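Local coordinates for protein DNA helicase RecQ (Deinococcus radiodurans, PDB 4Q48) that probably couples ATP hydrolysis to the unwinding of duplex DNA by translocating in the 3'-5' direction, as a zinc-binding RecQ-family helicase, at residues Leu227-Glu232 / Pro333-Met338. Sequence-based numbering, arbitrary orientation.
Sequences LHFIRE and PSTAWM
An aromatic stack between Phe-229 and Trp-337 packs helix 222-233 against strand 334-340 in the second RecA-like domain of the helicase core. That strand lies in the parallel sheet between strands 212-218 and 305-310, and the helix covers one side of it. The six-membered ring of Phe-229 faces the five-membered ring of Trp-337, centroids 3.9 Å apart and planes at only 13°. Both side chains hold CG anti to the backbone N (chi1 170° for Phe-229), and they run past one another in opposite directions, so each CB also lies over the other's ring: CB of Trp-337 is 4.0 Å from the Phe-229 centroid, a CH-pi contact. Phe-229, buried and wholly apolar, gives the helix a flat face to lay on the indole without burying a polar group. Beta-branched Thr-335, two positions back on the same side of the strand, suits the phenyl edge because CB and CG2 meet it while OG1 hydrogen-bonds to NE2 of His-234, just after the helix. Cutting Phe-229 back to an alanine is likely to open a gap between helix and strand and leave the indole without this stacking partner. At that edge, Phe-229 CZ lies 3.8 Å from CB of Thr-335.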
loop_
_atom_site.group_PDB
_atom_site.type_symbol
_atom_site.label_atom_id
_atom_site.label_comp_id
_atom_site.label_asym_id
_atom_site.label_seq_id
_atom_site.Cartn_x
_atom_site.Cartn_y
_atom_site.Cartn_z
ATOM N N LEU A 227 24.018 -16.425 -1.464
ATOM C CA LEU A 227 24.772 -17.078 -2.511
ATOM C C LEU A 227 24.241 -18.479 -2.673
ATOM O O LEU A 227 24.035 -18.966 -3.790
ATOM C CB LEU A 227 26.267 -17.064 -2.196
ATOM C CG LEU A 227 27.167 -17.699 -3.244
ATOM C CD1 LEU A 227 26.893 -17.037 -4.577
ATOM C CD2 LEU A 227 28.596 -17.439 -2.846
ATOM N N HIS A 228 24.002 -19.147 -1.555
ATOM C CA HIS A 228 23.461 -20.477 -1.693
ATOM C C HIS A 228 22.113 -20.395 -2.457
ATOM O O HIS A 228 21.858 -21.193 -3.354
ATOM C CB HIS A 228 23.256 -21.138 -0.349
ATOM C CG HIS A 228 22.710 -22.515 -0.471
ATOM N ND1 HIS A 228 21.415 -22.838 -0.130
ATOM C CD2 HIS A 228 23.273 -23.658 -0.932
ATOM C CE1 HIS A 228 21.206 -24.121 -0.367
ATOM N NE2 HIS A 228 22.318 -24.643 -0.852
ATOM N N PHE A 229 21.289 -19.395 -2.131
ATOM C CA PHE A 229 20.012 -19.186 -2.801
ATOM C C PHE A 229 20.217 -18.961 -4.294
ATOM O O PHE A 229 19.612 -19.629 -5.128
ATOM C CB PHE A 229 19.271 -17.986 -2.158
ATOM C CG PHE A 229 18.042 -17.523 -2.914
ATOM C CD1 PHE A 229 16.963 -18.365 -3.095
ATOM C CD2 PHE A 229 17.974 -16.229 -3.423
ATOM C CE1 PHE A 229 15.843 -17.943 -3.779
ATOM C CE2 PHE A 229 16.844 -15.789 -4.118
ATOM C CZ PHE A 229 15.774 -16.636 -4.288
ATOM N N ILE A 230 21.111 -18.043 -4.626
ATOM C CA ILE A 230 21.331 -17.698 -6.009
ATOM C C ILE A 230 21.857 -18.863 -6.839
ATOM O O ILE A 230 21.441 -19.046 -7.966
ATOM C CB ILE A 230 22.276 -16.512 -6.111
ATOM C CG1 ILE A 230 21.597 -15.290 -5.484
ATOM C CG2 ILE A 230 22.662 -16.263 -7.569
ATOM C CD1 ILE A 230 22.399 -14.046 -5.566
ATOM N N ARG A 231 22.751 -19.667 -6.287
ATOM C CA ARG A 231 23.313 -20.774 -7.061
ATOM C C ARG A 231 22.365 -21.952 -7.113
ATOM O O ARG A 231 22.222 -22.609 -8.140
ATOM C CB ARG A 231 24.652 -21.222 -6.488
ATOM C CG ARG A 231 25.816 -20.385 -7.000
ATOM C CD ARG A 231 27.128 -20.745 -6.323
ATOM N NE ARG A 231 28.189 -19.842 -6.746
ATOM C CZ ARG A 231 29.367 -19.748 -6.140
ATOM N NH1 ARG A 231 29.630 -20.503 -5.069
ATOM N NH2 ARG A 231 30.273 -18.883 -6.593
ATOM N N GLU A 232 21.721 -22.234 -5.992
ATOM C CA GLU A 232 20.844 -23.385 -5.947
ATOM C C GLU A 232 19.593 -23.121 -6.796
ATOM O O GLU A 232 19.174 -23.998 -7.548
ATOM C CB GLU A 232 20.507 -23.740 -4.486
ATOM C CG GLU A 232 19.393 -24.778 -4.292
ATOM C CD GLU A 232 19.738 -26.132 -4.874
ATOM O OE1 GLU A 232 20.839 -26.663 -4.572
ATOM O OE2 GLU A 232 18.901 -26.659 -5.644
ATOM N N PRO A 333 7.620 -17.689 -13.178
ATOM C CA PRO A 333 7.924 -17.841 -11.746
ATOM C C PRO A 333 9.109 -16.997 -11.278
ATOM O O PRO A 333 10.148 -16.961 -11.942
ATOM C CB PRO A 333 8.262 -19.329 -11.612
ATOM C CG PRO A 333 7.518 -19.988 -12.702
ATOM C CD PRO A 333 7.584 -18.998 -13.856
ATOM N N SER A 334 8.951 -16.324 -10.150
ATOM C CA SER A 334 10.042 -15.592 -9.563
ATOM C C SER A 334 9.906 -15.708 -8.065
ATOM O O SER A 334 8.821 -16.005 -7.569
ATOM C CB SER A 334 10.037 -14.139 -10.016
ATOM O OG SER A 334 10.234 -14.071 -11.409
ATOM N N THR A 335 11.013 -15.517 -7.354
ATOM C CA THR A 335 11.041 -15.652 -5.905
ATOM C C THR A 335 11.329 -14.324 -5.237
ATOM O O THR A 335 12.228 -13.597 -5.654
ATOM C CB THR A 335 12.135 -16.615 -5.418
ATOM O OG1 THR A 335 12.183 -17.812 -6.218
ATOM C CG2 THR A 335 11.940 -16.908 -3.923
ATOM N N ALA A 336 10.579 -13.998 -4.198
ATOM C CA ALA A 336 10.978 -12.909 -3.335
ATOM C C ALA A 336 11.475 -13.567 -2.080
ATOM O O ALA A 336 10.743 -14.335 -1.457
ATOM C CB ALA A 336 9.844 -11.964 -3.071
ATOM N N TRP A 337 12.744 -13.305 -1.760
ATOM C CA TRP A 337 13.497 -13.982 -0.703
ATOM C C TRP A 337 14.053 -12.938 0.255
ATOM O O TRP A 337 14.769 -12.019 -0.175
ATOM C CB TRP A 337 14.609 -14.771 -1.350
ATOM C CG TRP A 337 15.550 -15.571 -0.505
ATOM C CD1 TRP A 337 15.525 -16.922 -0.319
ATOM C CD2 TRP A 337 16.733 -15.093 0.163
ATOM N NE1 TRP A 337 16.603 -17.317 0.450
ATOM C CE2 TRP A 337 17.358 -16.214 0.760
ATOM C CE3 TRP A 337 17.321 -13.831 0.317
ATOM C CZ2 TRP A 337 18.537 -16.108 1.514
ATOM C CZ3 TRP A 337 18.485 -13.727 1.083
ATOM C CH2 TRP A 337 19.084 -14.867 1.656
ATOM N N MET A 338 13.700 -13.035 1.538
ATOM C CA MET A 338 14.173 -12.064 2.534
ATOM C C MET A 338 14.579 -12.721 3.859
ATOM O O MET A 338 13.890 -13.596 4.417
ATOM C CB MET A 338 13.125 -10.979 2.804
ATOM C CG MET A 338 13.436 -10.089 4.026
ATOM S SD MET A 338 12.326 -8.673 4.289
ATOM C CE MET A 338 10.832 -9.461 4.850
#